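Local coordinates for glucuronoarabinoxylan endo-1,4-beta-xylanase (Clostridium papyrosolvens, PDB 4FMV), which hydrolyses internal beta-1,4 linkages of xylan as a family 30 glycoside hydrolase and may also act on beta-1,4-glucans such as cellulose, at residues 30-33 with 34-38; 67-70 with 71-74. All coordinates share one frame; numbering follows the deposited sequence.

This chain is the (beta/alpha)8 catalytic part, with a beta-rich side domain, of a longer protein that also carries CBM6 and dockerin modules. Contacts 1 and 2 are the opening turns of two successive barrel helices: helix 31-40, between strands 11-22 and 45-49, and helix 67-78, which follows strand 45-49 and precedes strand 82-86. Their centres are about 13 Å apart, and each lies 18 to 19 Å from the centre of the chain, on the same side of it. They meet directly where Met34 CE of contact 1 packs against Asn72 O of contact 2, 3.7 Å away. The amide of Asn72 also binds the chain just ahead of Ser30, which anchors the two helix starts to each other on the outer layer of the barrel.

Contact 1 of 2, residues 30-33 with 34-38; sequences SDYV and MNSLY
The N-terminal turns of helix 31-40, in the outer layer of the (beta/alpha)8 barrel, open with an N-cap: Ser30 OG accepts from Val33 N at 3.1 Å, while Ser30 O receives Met34 N in an almost straight bond (174°). The following turns are helical, with Asn35 N on Asp31 O, Ser36 N on Tyr32 O and Leu37 N on Val33 O; a wider pi-type turn falls at 35-38. A water sits between Asp31 OD1 (2.7 Å) and Asn35 OD1 (2.5 Å), bridging carboxylate and amide one turn apart. Asn35 OD1 also has a weak hydrogen bond from Lys79. Tyr32 has CG opposite its backbone N and beside its carbonyl carbon (chi1 -173°), which puts CE1 3.8 Å from Ser36 OG, set obliquely to the ring. Met34, bent at chi2 and chi3, touches Lys75 and Ala76 of helix 67-78, and its CG rests 3.4 Å from Ser30 O. On the buried face Val33 and Leu37 run alongside each other in the same direction, and their branches meet where Val33 CG1 approaches Leu37 CD1 at 4.2 Å.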
ATOM      1  N   SER A  30      -8.651  13.576  12.753  1.00  9.24           N
ATOM      2  CA  SER A  30      -9.146  13.425  14.131  1.00 13.90           C
ATOM      3  C   SER A  30      -8.751  12.086  14.758  1.00 13.31           C
ATOM      4  O   SER A  30      -8.483  11.105  14.055  1.00  8.77           O
ATOM      5  CB  SER A  30     -10.665  13.565  14.167  1.00 15.30           C
ATOM      6  OG  SER A  30     -11.289  12.466  13.510  1.00 14.77           O
ATOM      7  N   ASP A  31      -8.723  12.027  16.084  1.00 11.52           N
ATOM      8  CA  ASP A  31      -8.558  10.737  16.735  1.00 14.11           C
ATOM      9  C   ASP A  31      -9.659   9.793  16.278  1.00 12.97           C
ATOM     10  O   ASP A  31      -9.415   8.615  16.073  1.00 14.11           O
ATOM     11  CB  ASP A  31      -8.609  10.858  18.262  1.00 20.31           C
ATOM     12  CG  ASP A  31      -7.233  11.022  18.884  1.00 23.76           C
ATOM     13  OD1 ASP A  31      -6.276  10.340  18.452  1.00 21.55           O
ATOM     14  OD2 ASP A  31      -7.116  11.846  19.805  1.00 24.69           O
ATOM     15  N   TYR A  32     -10.880  10.307  16.130  1.00 10.77           N
ATOM     16  CA  TYR A  32     -12.011   9.456  15.761  1.00 12.78           C
ATOM     17  C   TYR A  32     -11.714   8.667  14.472  1.00 13.25           C
ATOM     18  O   TYR A  32     -11.899   7.438  14.385  1.00 10.82           O
ATOM     19  CB  TYR A  32     -13.257  10.331  15.553  1.00 14.62           C
ATOM     20  CG  TYR A  32     -14.553   9.576  15.339  1.00 17.72           C
ATOM     21  CD1 TYR A  32     -14.664   8.223  15.653  1.00 16.34           C
ATOM     22  CD2 TYR A  32     -15.679  10.227  14.834  1.00 16.04           C
ATOM     23  CE1 TYR A  32     -15.862   7.543  15.480  1.00 16.04           C
ATOM     24  CE2 TYR A  32     -16.869   9.554  14.648  1.00 15.84           C
ATOM     25  CZ  TYR A  32     -16.957   8.211  14.975  1.00 16.86           C
ATOM     26  OH  TYR A  32     -18.153   7.554  14.786  1.00 16.34           O
ATOM     27  N   VAL A  33     -11.282   9.380  13.451  1.00 10.26           N
ATOM     28  CA  VAL A  33     -11.054   8.739  12.157  1.00  9.79           C
ATOM     29  C   VAL A  33      -9.862   7.773  12.190  1.00 12.47           C
ATOM     30  O   VAL A  33      -9.942   6.661  11.659  1.00 13.17           O
ATOM     31  CB  VAL A  33     -10.878   9.789  11.072  1.00  8.90           C
ATOM     32  CG1 VAL A  33     -10.372   9.137   9.763  1.00  7.25           C
ATOM     33  CG2 VAL A  33     -12.212  10.506  10.858  1.00  8.74           C
ATOM     34  N   MET A  34      -8.765   8.192  12.824  1.00 13.33           N
ATOM     35  CA  MET A  34      -7.589   7.325  12.999  1.00 11.81           C
ATOM     36  C   MET A  34      -7.900   6.091  13.854  1.00 11.65           C
ATOM     37  O   MET A  34      -7.400   4.990  13.574  1.00 12.01           O
ATOM     38  CB  MET A  34      -6.409   8.114  13.585  1.00  9.89           C
ATOM     39  CG  MET A  34      -5.942   9.243  12.664  1.00  8.72           C
ATOM     40  SD  MET A  34      -5.498   8.672  10.978  1.00 13.57           S
ATOM     41  CE  MET A  34      -3.879   7.961  11.315  1.00  8.63           C
ATOM     42  N   ASN A  35      -8.743   6.264  14.877  1.00 10.89           N
ATOM     43  CA  ASN A  35      -9.157   5.130  15.726  1.00 14.02           C
ATOM     44  C   ASN A  35     -10.017   4.144  14.963  1.00 12.57           C
ATOM     45  O   ASN A  35      -9.908   2.930  15.155  1.00 13.04           O
ATOM     46  CB  ASN A  35      -9.891   5.599  17.000  1.00 15.48           C
ATOM     47  CG  ASN A  35      -8.973   6.317  17.977  1.00 16.63           C
ATOM     48  OD1 ASN A  35      -7.745   6.229  17.875  1.00 18.16           O
ATOM     49  ND2 ASN A  35      -9.569   7.043  18.937  1.00 16.18           N
ATOM     50  N   SER A  36     -10.866   4.661  14.077  1.00 11.55           N
ATOM     51  CA  SER A  36     -11.698   3.788  13.250  1.00 10.28           C
ATOM     52  C   SER A  36     -10.837   3.004  12.262  1.00 10.77           C
ATOM     53  O   SER A  36     -10.996   1.791  12.112  1.00 12.71           O
ATOM     54  CB  SER A  36     -12.760   4.595  12.493  1.00  9.83           C
ATOM     55  OG  SER A  36     -13.721   5.165  13.377  1.00 10.92           O
ATOM     56  N   LEU A  37      -9.944   3.710  11.572  1.00  9.09           N
ATOM     57  CA  LEU A  37      -9.138   3.095  10.517  1.00 10.75           C
ATOM     58  C   LEU A  37      -7.959   2.288  11.051  1.00  9.93           C
ATOM     59  O   LEU A  37      -7.704   1.159  10.598  1.00  8.57           O
ATOM     60  CB  LEU A  37      -8.629   4.174   9.554  1.00  8.22           C
ATOM     61  CG  LEU A  37      -9.741   4.867   8.756  1.00 11.28           C
ATOM     62  CD1 LEU A  37      -9.143   5.742   7.704  1.00 14.96           C
ATOM     63  CD2 LEU A  37     -10.664   3.815   8.105  1.00 12.06           C
ATOM     64  N   TYR A  38      -7.200   2.902  11.957  1.00  7.25           N
ATOM     65  CA  TYR A  38      -6.019   2.258  12.511  1.00  8.02           C
ATOM     66  C   TYR A  38      -6.271   1.315  13.677  1.00 13.31           C
ATOM     67  O   TYR A  38      -5.530   0.342  13.830  1.00 11.81           O
ATOM     68  CB  TYR A  38      -4.865   3.264  12.716  1.00  6.69           C
ATOM     69  CG  TYR A  38      -4.353   3.665  11.347  1.00 10.72           C
ATOM     70  CD1 TYR A  38      -5.085   4.549  10.540  1.00 10.36           C
ATOM     71  CD2 TYR A  38      -3.216   3.076  10.808  1.00 10.94           C
ATOM     72  CE1 TYR A  38      -4.661   4.881   9.257  1.00  9.56           C
ATOM     73  CE2 TYR A  38      -2.785   3.401   9.517  1.00 10.31           C
ATOM     74  CZ  TYR A  38      -3.511   4.299   8.754  1.00 10.27           C
ATOM     75  OH  TYR A  38      -3.088   4.609   7.477  1.00  8.96           O
TER
HETATM   76  O   HOH W   1      -6.164   8.004  17.050  1.00 15.25           O

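Contact 2 of 2, residues 67-70 with 71-74; sequences SPEL and ANAK
Glu69 and Asn72 meet through a straight hydrogen bond near the start of helix 67-78: Asn72 ND2 donates to Glu69 OE2 at 3.0 Å, with an N-H...O angle of 179°. The oxygen lies in the amide plane, but the nitrogen reaches it from above the carboxylate plane, the two groups being turned 89° to each other. A bend at chi2 (-76°) turns the Glu69 carboxylate toward the amide. The extended chain of Lys74 passes at a slant across Leu70, one turn earlier, its CE 3.9 Å from Leu70 CD1 and its CG 3.4 Å from Leu70 O. Backbone hydrogen bonds of the helix link Ala71 N to Ser67 O, Asn72 N to Pro68 O, Ala73 N to Glu69 O and Lys74 N to Leu70 O. A second shell fixes the buried polar pair. Ser23 OG hydrogen-bonds with Glu69 OE2 and Arg49 N with Glu69 OE1, whereas Asn72 ND2 donates to Gly27 O and Asn72 OD1 accepts from Ile29 N, so both carboxylate oxygens and both polar ends of the amide are engaged. The helix is thereby pinned to the loop before helix 31-40 and to strand 45-49, while Leu70 packs on Tyr127 and Met128 of helix 114-130.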
ATOM      1  N   SER A  67       3.891  19.874  10.937  1.00 12.24           N
ATOM      2  CA  SER A  67       3.226  19.408  12.147  1.00 11.41           C
ATOM      3  C   SER A  67       1.916  18.619  11.938  1.00 10.01           C
ATOM      4  O   SER A  67       1.614  17.733  12.732  1.00  8.69           O
ATOM      5  CB  SER A  67       3.026  20.540  13.171  1.00 14.09           C
ATOM      6  OG  SER A  67       2.232  21.569  12.631  1.00 14.06           O
ATOM      7  N   PRO A  68       1.095  19.001  10.942  1.00  8.60           N
ATOM      8  CA  PRO A  68      -0.121  18.212  10.725  1.00  9.91           C
ATOM      9  C   PRO A  68       0.191  16.739  10.410  1.00  9.36           C
ATOM     10  O   PRO A  68      -0.465  15.848  10.932  1.00 11.10           O
ATOM     11  CB  PRO A  68      -0.775  18.895   9.517  1.00 10.93           C
ATOM     12  CG  PRO A  68      -0.328  20.335   9.625  1.00  9.99           C
ATOM     13  CD  PRO A  68       1.121  20.205  10.086  1.00  8.99           C
ATOM     14  N   GLU A  69       1.188  16.486   9.576  1.00  8.77           N
ATOM     15  CA  GLU A  69       1.510  15.121   9.212  1.00  6.95           C
ATOM     16  C   GLU A  69       2.244  14.412  10.350  1.00  8.89           C
ATOM     17  O   GLU A  69       2.096  13.210  10.522  1.00  8.57           O
ATOM     18  CB  GLU A  69       2.306  15.073   7.903  1.00 10.19           C
ATOM     19  CG  GLU A  69       1.486  15.407   6.639  1.00 11.40           C
ATOM     20  CD  GLU A  69       0.587  14.269   6.203  1.00 10.76           C
ATOM     21  OE1 GLU A  69       0.351  14.129   4.977  1.00  9.65           O
ATOM     22  OE2 GLU A  69       0.103  13.524   7.086  1.00 11.97           O
ATOM     23  N   LEU A  70       3.029  15.151  11.131  1.00  9.42           N
ATOM     24  CA  LEU A  70       3.553  14.585  12.382  1.00 11.06           C
ATOM     25  C   LEU A  70       2.413  14.063  13.290  1.00 11.63           C
ATOM     26  O   LEU A  70       2.502  12.974  13.853  1.00 10.21           O
ATOM     27  CB  LEU A  70       4.434  15.590  13.143  1.00  8.65           C
ATOM     28  CG  LEU A  70       4.808  15.156  14.575  1.00 11.87           C
ATOM     29  CD1 LEU A  70       5.716  13.935  14.550  1.00  9.67           C
ATOM     30  CD2 LEU A  70       5.467  16.285  15.371  1.00 11.65           C
ATOM     31  N   ALA A  71       1.346  14.842  13.441  1.00 11.67           N
ATOM     32  CA  ALA A  71       0.245  14.426  14.293  1.00 11.91           C
ATOM     33  C   ALA A  71      -0.417  13.155  13.739  1.00  9.66           C
ATOM     34  O   ALA A  71      -0.775  12.243  14.494  1.00  7.90           O
ATOM     35  CB  ALA A  71      -0.778  15.571  14.466  1.00 12.69           C
ATOM     36  N   ASN A  72      -0.582  13.102  12.420  1.00 11.34           N
ATOM     37  CA  ASN A  72      -1.136  11.931  11.755  1.00 10.59           C
ATOM     38  C   ASN A  72      -0.260  10.707  11.998  1.00 12.33           C
ATOM     39  O   ASN A  72      -0.740   9.645  12.377  1.00 14.99           O
ATOM     40  CB  ASN A  72      -1.301  12.219  10.256  1.00  7.37           C
ATOM     41  CG  ASN A  72      -2.335  13.319   9.993  1.00 11.53           C
ATOM     42  OD1 ASN A  72      -3.269  13.495  10.780  1.00 10.00           O
ATOM     43  ND2 ASN A  72      -2.164  14.067   8.900  1.00  9.70           N
ATOM     44  N   ALA A  73       1.040  10.893  11.809  1.00 12.14           N
ATOM     45  CA  ALA A  73       2.034   9.860  12.056  1.00 11.36           C
ATOM     46  C   ALA A  73       1.964   9.337  13.481  1.00 11.41           C
ATOM     47  O   ALA A  73       2.011   8.126  13.707  1.00 11.04           O
ATOM     48  CB  ALA A  73       3.441  10.411  11.758  1.00 10.88           C
ATOM     49  N   LYS A  74       1.844  10.241  14.458  1.00  9.98           N
ATOM     50  CA  LYS A  74       1.779   9.800  15.852  1.00  9.56           C
ATOM     51  C   LYS A  74       0.537   8.957  16.133  1.00 10.04           C
ATOM     52  O   LYS A  74       0.605   7.995  16.899  1.00 11.74           O
ATOM     53  CB  LYS A  74       1.853  10.983  16.821  1.00 10.69           C
ATOM     54  CG  LYS A  74       3.230  11.669  16.904  1.00 10.87           C
ATOM     55  CD  LYS A  74       3.193  12.785  17.955  1.00 14.40           C
ATOM     56  CE  LYS A  74       4.551  13.429  18.191  1.00 20.04           C
ATOM     57  NZ  LYS A  74       4.521  14.386  19.384  1.00 21.93           N
TER